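Local coordinates for protein enoyl-CoA hydratase (Mycobacterium avium, PDB 3OC7) that probably catalyses the reversible hydration of enoyl-CoA thioesters in fatty acid metabolism, at residues A[142-145]-A[146-149]; A[165-168]-A[169-173]; A[235-238]-A[239-242]. All coordinates share one frame; numbering follows the deposited sequence.

Interaction 1 of 3, residues A[142-145]-A[146-149]; sequences ALTE and ARIG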
ATOM      1  N   ALA A 142      20.720   4.087  -1.866  1.00 11.40           N
ATOM      2  CA  ALA A 142      20.580   4.870  -3.131  1.00 12.30           C
ATOM      3  C   ALA A 142      20.375   3.968  -4.366  1.00 12.32           C
ATOM      4  O   ALA A 142      21.109   2.987  -4.537  1.00 13.95           O
ATOM      5  CB  ALA A 142      21.794   5.802  -3.341  1.00 12.09           C
ATOM      6  N   LEU A 143      19.378   4.295  -5.192  1.00 13.43           N
ATOM      7  CA  LEU A 143      19.081   3.566  -6.444  1.00 13.39           C
ATOM      8  C   LEU A 143      19.563   4.407  -7.639  1.00 14.06           C
ATOM      9  O   LEU A 143      18.779   5.160  -8.237  1.00 14.48           O
ATOM     10  CB  LEU A 143      17.563   3.270  -6.571  1.00 14.16           C
ATOM     11  CG  LEU A 143      16.936   2.321  -5.537  1.00 14.57           C
ATOM     12  CD1 LEU A 143      15.491   2.714  -5.174  1.00 17.57           C
ATOM     13  CD2 LEU A 143      16.992   0.854  -5.980  1.00 17.88           C
ATOM     14  N   THR A 144      20.848   4.286  -7.973  1.00 14.44           N
ATOM     15  CA  THR A 144      21.464   5.115  -9.029  1.00 15.06           C
ATOM     16  C   THR A 144      21.537   4.465 -10.417  1.00 14.25           C
ATOM     17  O   THR A 144      22.279   4.959 -11.292  1.00 13.92           O
ATOM     18  CB  THR A 144      22.871   5.592  -8.608  1.00 15.23           C
ATOM     19  OG1 THR A 144      23.669   4.451  -8.267  1.00 18.02           O
ATOM     20  CG2 THR A 144      22.780   6.586  -7.430  1.00 18.08           C
ATOM     21  N   GLU A 145      20.766   3.392 -10.630  1.00 13.81           N
ATOM     22  CA  GLU A 145      20.731   2.638 -11.904  1.00 13.33           C
ATOM     23  C   GLU A 145      20.572   3.500 -13.167  1.00 13.39           C
ATOM     24  O   GLU A 145      21.343   3.332 -14.129  1.00 13.55           O
ATOM     25  CB  GLU A 145      19.673   1.502 -11.880  1.00 12.95           C
ATOM     26  CG  GLU A 145      20.034   0.224 -11.078  1.00 14.62           C
ATOM     27  CD  GLU A 145      19.946   0.342  -9.551  1.00 16.53           C
ATOM     28  OE1 GLU A 145      19.581   1.401  -8.991  1.00 18.62           O
ATOM     29  OE2 GLU A 145      20.258  -0.683  -8.894  1.00 21.74           O
ATOM     30  N   ALA A 146      19.615   4.431 -13.164  1.00 13.06           N
ATOM     31  CA  ALA A 146      19.359   5.272 -14.352  1.00 14.30           C
ATOM     32  C   ALA A 146      20.556   6.152 -14.721  1.00 14.94           C
ATOM     33  O   ALA A 146      20.774   6.435 -15.904  1.00 14.77           O
ATOM     34  CB  ALA A 146      18.101   6.113 -14.174  1.00 13.31           C
ATOM     35  N   ARG A 147      21.329   6.569 -13.709  1.00 16.25           N
ATOM     36  CA  ARG A 147      22.536   7.397 -13.899  1.00 17.49           C
ATOM     37  C   ARG A 147      23.657   6.676 -14.645  1.00 17.67           C
ATOM     38  O   ARG A 147      24.569   7.333 -15.175  1.00 18.91           O
ATOM     39  CB  ARG A 147      23.057   7.930 -12.547  1.00 18.62           C
ATOM     40  CG  ARG A 147      22.051   8.785 -11.791  1.00 19.21           C
ATOM     41  CD  ARG A 147      22.668   9.525 -10.616  1.00 23.24           C
ATOM     42  NE  ARG A 147      21.670  10.293  -9.869  1.00 23.35           N
ATOM     43  CZ  ARG A 147      21.936  11.031  -8.793  1.00 24.64           C
ATOM     44  NH1 ARG A 147      23.179  11.122  -8.331  1.00 26.43           N
ATOM     45  NH2 ARG A 147      20.965  11.692  -8.175  1.00 22.95           N
ATOM     46  N   ILE A 148      23.614   5.341 -14.668  1.00 17.42           N
ATOM     47  CA  ILE A 148      24.595   4.552 -15.442  1.00 18.30           C
ATOM     48  C   ILE A 148      23.965   3.833 -16.656  1.00 17.02           C
ATOM     49  O   ILE A 148      24.566   2.936 -17.246  1.00 17.95           O
ATOM     50  CB  ILE A 148      25.476   3.597 -14.546  1.00 18.79           C
ATOM     51  CG1 ILE A 148      24.643   2.481 -13.896  1.00 18.85           C
ATOM     52  CG2 ILE A 148      26.270   4.401 -13.490  1.00 20.14           C
ATOM     53  CD1 ILE A 148      25.480   1.387 -13.173  1.00 19.31           C
ATOM     54  N   GLY A 149      22.746   4.241 -17.023  1.00 16.56           N
ATOM     55  CA  GLY A 149      22.076   3.729 -18.216  1.00 15.69           C
ATOM     56  C   GLY A 149      21.214   2.481 -18.112  1.00 15.53           C
ATOM     57  O   GLY A 149      20.769   1.948 -19.131  1.00 16.12           O
TER
HETATM   58  O   HOH W   1      17.435   4.619 -10.855  1.00 23.91           O
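Directly from T144 and E145 the backbone winds into a short 3-10 coil through A146 and R147. R147 N reaches back to T144 O in a weak bond of 3.1 Å, and I148 N to E145 O at 3.1 Å. G149 N continues the pattern on A146 O at 3.2 Å; with phi at 89°, a conformation in which a side chain would collide with the carbonyl oxygen of I148, glycine suits the exit. A water clamps the entry, donating to L143 O at 3.0 Å and accepting from A146 N at 3.2 Å. This is the turn that follows strand 140-142, and in crotonases a glutamate here commonly faces the active site; E145, folded back at chi2 and packed on A121, V150 and P152, is consistent with that place. I148 has CG1 between its backbone N and carbonyl carbon (chi1 66°), which lays CG1 on E145 O at 3.4 Å. R147 runs extended past T144, its CD 4.3 Å from the threonine CG2, so the methyl meets the aliphatic shaft while NH2 bonds T174 O. Small A146 fits against G214 of a neighbouring subunit.

Interaction 2 of 3, residues A[165-168]-A[169-173]; sequences ARAA and ARYYL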
ATOM      1  N   ALA A 165       3.707   3.298  -3.374  1.00  9.53           N
ATOM      2  CA  ALA A 165       3.747   3.650  -4.804  1.00  9.18           C
ATOM      3  C   ALA A 165       4.514   4.960  -5.106  1.00  9.41           C
ATOM      4  O   ALA A 165       5.376   5.017  -6.019  1.00 10.44           O
ATOM      5  CB  ALA A 165       2.320   3.717  -5.380  1.00 10.07           C
ATOM      6  N   ARG A 166       4.184   6.023  -4.359  1.00  9.26           N
ATOM      7  CA  ARG A 166       4.860   7.326  -4.557  1.00  9.21           C
ATOM      8  C   ARG A 166       6.376   7.256  -4.293  1.00  9.11           C
ATOM      9  O   ARG A 166       7.170   7.882  -5.027  1.00  9.36           O
ATOM     10  CB  ARG A 166       4.214   8.450  -3.706  1.00  8.90           C
ATOM     11  CG  ARG A 166       2.760   8.888  -4.112  1.00 10.17           C
ATOM     12  CD  ARG A 166       2.678   9.357  -5.584  1.00 10.39           C
ATOM     13  NE  ARG A 166       1.443  10.088  -5.949  1.00  9.90           N
ATOM     14  CZ  ARG A 166       1.209  10.612  -7.164  1.00 10.87           C
ATOM     15  NH1 ARG A 166       2.096  10.446  -8.145  1.00 10.93           N
ATOM     16  NH2 ARG A 166       0.079  11.284  -7.389  1.00 11.44           N
ATOM     17  N   ALA A 167       6.790   6.485  -3.274  1.00  9.21           N
ATOM     18  CA  ALA A 167       8.232   6.344  -2.964  1.00  9.45           C
ATOM     19  C   ALA A 167       9.016   5.557  -4.031  1.00  9.27           C
ATOM     20  O   ALA A 167      10.156   5.939  -4.371  1.00  9.38           O
ATOM     21  CB  ALA A 167       8.437   5.735  -1.568  1.00 10.34           C
ATOM     22  N   ALA A 168       8.457   4.449  -4.537  1.00  9.99           N
ATOM     23  CA  ALA A 168       9.117   3.681  -5.595  1.00 10.06           C
ATOM     24  C   ALA A 168       9.366   4.580  -6.822  1.00  9.90           C
ATOM     25  O   ALA A 168      10.499   4.648  -7.345  1.00  9.64           O
ATOM     26  CB  ALA A 168       8.272   2.403  -5.972  1.00 10.60           C
ATOM     27  N   ALA A 169       8.330   5.306  -7.254  1.00 10.32           N
ATOM     28  CA  ALA A 169       8.453   6.203  -8.424  1.00 10.52           C
ATOM     29  C   ALA A 169       9.479   7.337  -8.200  1.00 10.44           C
ATOM     30  O   ALA A 169      10.301   7.619  -9.086  1.00 11.58           O
ATOM     31  CB  ALA A 169       7.069   6.773  -8.818  1.00 11.22           C
ATOM     32  N   ARG A 170       9.452   7.963  -7.026  1.00 10.78           N
ATOM     33  CA  ARG A 170      10.438   9.021  -6.715  1.00 10.53           C
ATOM     34  C   ARG A 170      11.883   8.489  -6.776  1.00 10.34           C
ATOM     35  O   ARG A 170      12.698   8.972  -7.584  1.00 10.92           O
ATOM     36  CB  ARG A 170      10.164   9.664  -5.335  1.00 10.37           C
ATOM     37  CG  ARG A 170      11.213  10.723  -4.917  1.00 10.96           C
ATOM     38  CD  ARG A 170      11.044  11.202  -3.473  1.00 12.52           C
ATOM     39  NE  ARG A 170      12.019  12.248  -3.121  1.00 15.50           N
ATOM     40  CZ  ARG A 170      11.897  13.041  -2.057  1.00 17.16           C
ATOM     41  NH1 ARG A 170      10.846  12.922  -1.249  1.00 18.21           N
ATOM     42  NH2 ARG A 170      12.823  13.958  -1.797  1.00 17.60           N
ATOM     43  N   TYR A 171      12.198   7.484  -5.956  1.00 10.17           N
ATOM     44  CA  TYR A 171      13.589   7.055  -5.755  1.00 10.25           C
ATOM     45  C   TYR A 171      14.198   6.289  -6.971  1.00  9.87           C
ATOM     46  O   TYR A 171      15.403   6.416  -7.228  1.00 11.12           O
ATOM     47  CB  TYR A 171      13.778   6.350  -4.374  1.00  9.49           C
ATOM     48  CG  TYR A 171      13.635   7.329  -3.197  1.00  9.88           C
ATOM     49  CD1 TYR A 171      14.560   8.364  -3.016  1.00 12.77           C
ATOM     50  CD2 TYR A 171      12.564   7.247  -2.298  1.00  9.98           C
ATOM     51  CE1 TYR A 171      14.422   9.294  -1.960  1.00 13.95           C
ATOM     52  CE2 TYR A 171      12.422   8.185  -1.219  1.00 11.85           C
ATOM     53  CZ  TYR A 171      13.364   9.193  -1.076  1.00 12.13           C
ATOM     54  OH  TYR A 171      13.239  10.106  -0.038  1.00 16.50           O
ATOM     55  N   TYR A 172      13.370   5.556  -7.725  1.00  9.75           N
ATOM     56  CA  TYR A 172      13.762   4.955  -9.034  1.00 10.14           C
ATOM     57  C   TYR A 172      14.209   6.024 -10.076  1.00  9.69           C
ATOM     58  O   TYR A 172      15.107   5.766 -10.904  1.00 11.95           O
ATOM     59  CB  TYR A 172      12.587   4.126  -9.637  1.00  9.40           C
ATOM     60  CG  TYR A 172      12.416   2.643  -9.196  1.00  9.47           C
ATOM     61  CD1 TYR A 172      12.639   2.236  -7.877  1.00  9.87           C
ATOM     62  CD2 TYR A 172      11.939   1.668 -10.099  1.00  9.19           C
ATOM     63  CE1 TYR A 172      12.448   0.894  -7.477  1.00 10.00           C
ATOM     64  CE2 TYR A 172      11.756   0.317  -9.702  1.00 10.08           C
ATOM     65  CZ  TYR A 172      12.001  -0.054  -8.391  1.00 10.55           C
ATOM     66  OH  TYR A 172      11.815  -1.389  -8.011  1.00 11.51           O
ATOM     67  N   LEU A 173      13.582   7.209 -10.042  1.00  9.96           N
ATOM     68  CA  LEU A 173      13.811   8.243 -11.074  1.00 10.85           C
ATOM     69  C   LEU A 173      14.792   9.365 -10.675  1.00 11.29           C
ATOM     70  O   LEU A 173      15.486   9.910 -11.552  1.00 12.34           O
ATOM     71  CB  LEU A 173      12.465   8.821 -11.565  1.00 10.17           C
ATOM     72  CG  LEU A 173      11.473   7.802 -12.163  1.00  9.95           C
ATOM     73  CD1 LEU A 173      10.104   8.431 -12.420  1.00 11.16           C
ATOM     74  CD2 LEU A 173      12.038   7.131 -13.429  1.00 10.75           C
TER
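A165 to Y172 make two turns of regular alpha helix, in which the carbonyls of A165, R166, A167 and A168 accept from the N-H groups of A169, R170, Y171 and Y172 at 3.0 to 3.2 Å and nearly straight angles of 158° to 174°. Just beyond, L173 N bonds R170 O at 3.2 Å and A169 O only weakly, so the coil tightens toward its end. The two tyrosines leave the helix in different directions. Y171 has CG beside its own backbone N (chi1 -69°), which swings the ring back along the helix until CD2 lies 3.4 Å from A167 O and 4.5 Å from A167 CB; the small alanine suits so close a ring. The Y172 ring likewise brings CD1 to 3.3 Å from A168 O, but is turned differently about its CB-CG bond. Helix 165-174 of the crotonase fold packs here against helix 180-186 and a neighbouring subunit, and its run of alanines lets both come close. R170 stretches out fully beside Y171: its CD rests over one face of the tyrosine ring, offset toward the rim, and the phenol OH sits 3.7 Å above the centre of the R170 guanidinium. R170 NE is tied to E176 in a salt bridge, Y171 OH bonds R182, and Y172 OH bonds S156. R166 points instead across the subunit interface, where NE, NH1 and NH2 give four hydrogen bonds to the carbonyl oxygens of V127, C130, G187 and L188 of the neighbouring subunit, beside D131 of that subunit.

Interaction 3 of 3, residues A[235-238]-A[239-242]; sequences ERLA and EESA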
ATOM      1  N   GLU A 235      11.309 -14.303 -15.492  1.00 13.85           N
ATOM      2  CA  GLU A 235      12.027 -14.543 -16.752  1.00 14.41           C
ATOM      3  C   GLU A 235      12.087 -13.300 -17.656  1.00 14.53           C
ATOM      4  O   GLU A 235      13.166 -12.977 -18.165  1.00 14.49           O
ATOM      5  CB  GLU A 235      11.494 -15.781 -17.491  1.00 14.95           C
ATOM      6  CG  GLU A 235      12.184 -16.059 -18.852  1.00 16.69           C
ATOM      7  CD  GLU A 235      13.675 -16.405 -18.750  1.00 17.16           C
ATOM      8  OE1 GLU A 235      14.153 -16.818 -17.671  1.00 17.85           O
ATOM      9  OE2 GLU A 235      14.370 -16.271 -19.782  1.00 20.16           O
ATOM     10  N   ARG A 236      10.950 -12.615 -17.828  1.00 14.99           N
ATOM     11  CA  ARG A 236      10.891 -11.361 -18.592  0.50 15.17           C
ATOM     12  C   ARG A 236      11.853 -10.306 -18.032  1.00 14.71           C
ATOM     13  O   ARG A 236      12.564  -9.632 -18.801  1.00 15.29           O
ATOM     14  CB  ARG A 236       9.452 -10.818 -18.658  0.50 15.33           C
ATOM     15  CG  ARG A 236       9.263  -9.605 -19.572  0.50 18.01           C
ATOM     16  CD  ARG A 236       7.833  -9.092 -19.539  0.50 19.74           C
ATOM     17  NE  ARG A 236       7.354  -8.913 -18.172  0.50 21.37           N
ATOM     18  CZ  ARG A 236       7.542  -7.812 -17.451  0.50 21.68           C
ATOM     19  NH1 ARG A 236       8.198  -6.779 -17.961  0.50 21.84           N
ATOM     20  NH2 ARG A 236       7.067  -7.745 -16.217  0.50 21.61           N
ATOM     21  N   LEU A 237      11.897 -10.168 -16.698  1.00 13.51           N
ATOM     22  CA  LEU A 237      12.810  -9.213 -16.046  1.00 12.87           C
ATOM     23  C   LEU A 237      14.300  -9.572 -16.185  1.00 13.04           C
ATOM     24  O   LEU A 237      15.137  -8.673 -16.318  1.00 12.84           O
ATOM     25  CB  LEU A 237      12.423  -8.951 -14.573  1.00 12.72           C
ATOM     26  CG  LEU A 237      11.074  -8.248 -14.309  1.00 11.51           C
ATOM     27  CD1 LEU A 237      10.739  -8.367 -12.786  1.00 13.64           C
ATOM     28  CD2 LEU A 237      11.045  -6.780 -14.776  1.00 14.31           C
ATOM     29  N   ALA A 238      14.624 -10.874 -16.166  1.00 12.94           N
ATOM     30  CA  ALA A 238      16.010 -11.329 -16.406  1.00 12.83           C
ATOM     31  C   ALA A 238      16.497 -10.994 -17.832  1.00 12.98           C
ATOM     32  O   ALA A 238      17.628 -10.522 -18.008  1.00 13.56           O
ATOM     33  CB  ALA A 238      16.163 -12.865 -16.092  1.00 12.87           C
ATOM     34  N   GLU A 239      15.636 -11.201 -18.831  1.00 12.94           N
ATOM     35  CA  GLU A 239      15.951 -10.839 -20.235  1.00 13.85           C
ATOM     36  C   GLU A 239      16.136  -9.316 -20.417  1.00 13.90           C
ATOM     37  O   GLU A 239      17.066  -8.864 -21.105  1.00 14.59           O
ATOM     38  CB  GLU A 239      14.900 -11.425 -21.202  1.00 14.42           C
ATOM     39  CG  GLU A 239      14.916 -12.970 -21.222  1.00 16.43           C
ATOM     40  CD  GLU A 239      13.847 -13.615 -22.100  1.00 20.86           C
ATOM     41  OE1 GLU A 239      13.287 -12.952 -22.989  1.00 22.35           O
ATOM     42  OE2 GLU A 239      13.576 -14.820 -21.890  1.00 21.43           O
ATOM     43  N   GLU A 240      15.270  -8.519 -19.779  1.00 13.82           N
ATOM     44  CA  GLU A 240      15.414  -7.055 -19.792  1.00 13.75           C
ATOM     45  C   GLU A 240      16.749  -6.584 -19.186  1.00 14.03           C
ATOM     46  O   GLU A 240      17.435  -5.721 -19.761  1.00 13.54           O
ATOM     47  CB  GLU A 240      14.223  -6.388 -19.069  1.00 13.68           C
ATOM     48  CG  GLU A 240      14.333  -4.854 -18.971  1.00 16.65           C
ATOM     49  CD  GLU A 240      13.139  -4.175 -18.294  1.00 20.37           C
ATOM     50  OE1 GLU A 240      12.138  -4.848 -17.948  1.00 22.47           O
ATOM     51  OE2 GLU A 240      13.205  -2.933 -18.126  1.00 22.40           O
ATOM     52  N   SER A 241      17.112  -7.138 -18.027  1.00 13.55           N
ATOM     53  CA  SER A 241      18.373  -6.830 -17.338  0.70 13.70           C
ATOM     54  C   SER A 241      19.580  -7.020 -18.273  1.00 14.33           C
ATOM     55  O   SER A 241      20.477  -6.171 -18.355  1.00 14.40           O
ATOM     56  CB  SER A 241      18.513  -7.725 -16.085  0.70 13.90           C
ATOM     57  OG  SER A 241      19.702  -7.467 -15.336  0.70 12.68           O
ATOM     58  N   ALA A 242      19.598  -8.160 -18.966  1.00 14.96           N
ATOM     59  CA  ALA A 242      20.701  -8.482 -19.877  1.00 15.42           C
ATOM     60  C   ALA A 242      20.786  -7.585 -21.118  1.00 15.96           C
ATOM     61  O   ALA A 242      21.893  -7.191 -21.520  1.00 16.23           O
ATOM     62  CB  ALA A 242      20.633  -9.962 -20.275  1.00 15.46           C
TER
HETATM   63  O   HOH W   2      10.119  -6.088 -20.515  1.00 42.17           O
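S241 N donates a hydrogen bond to L237 O at 3.0 Å, one of four successive bonds that carry the helix through this stretch; E239 N bonds E235 O at 3.1 Å, likewise one turn back. One turn apart, E235 and E239 bring their carboxylates together. E235 bends at chi2 (64°) while E239 extends beyond CG, so OE2 of E235 comes to 2.7 Å from OE2 of E239, with the two carboxylate planes turned 73° against each other. Two acid oxygens so close suggest that one group probably holds a proton. A salt bridge from R95 to E235 OE1 would offset charge there and ties this surface to helix 86-106. The long helix 212-245 of the crotonase fold is amphipathic here: E235 and R236 are exposed, while L237, A238 and A242 are buried. A238 and A242, small enough for close helix packing, lie on A90, A94 and Y87 of helix 86-106. L237 and E240 run side by side in the same direction, CD2 of the leucine 3.9 Å from OE1 of the glutamate, and pack on L221 and A217 of the neighbouring subunit. In one of its two conformers R236 has NH1 4.4 Å from E240 OE1, beyond a salt bridge and with no N-H pointing at that oxygen; a water in the guanidinium plane links the two tentatively, accepting from NH1 and donating only weakly to OE1.

How the interactions relate
Along the chain the three contacts follow in series; each is a local turn within continuous chain, and none nests in or crosses another. Interaction 1 closes the turn leaving strand 140-142, and interaction 2 lies further on, along helix 165-174. These two touch: L143 packs its CB on Y171 O and its CD1 on the Y172 ring, so the segment just after strand 140-142 rests on helix 165-174. Interaction 3, much later on helix 212-245, stands apart, its nearest atoms about 8 Å from interaction 1 and about 9 Å from interaction 2, and is joined instead to helix 86-106. All three border a second subunit, bringing different parts of the crotonase fold to the assembly interface.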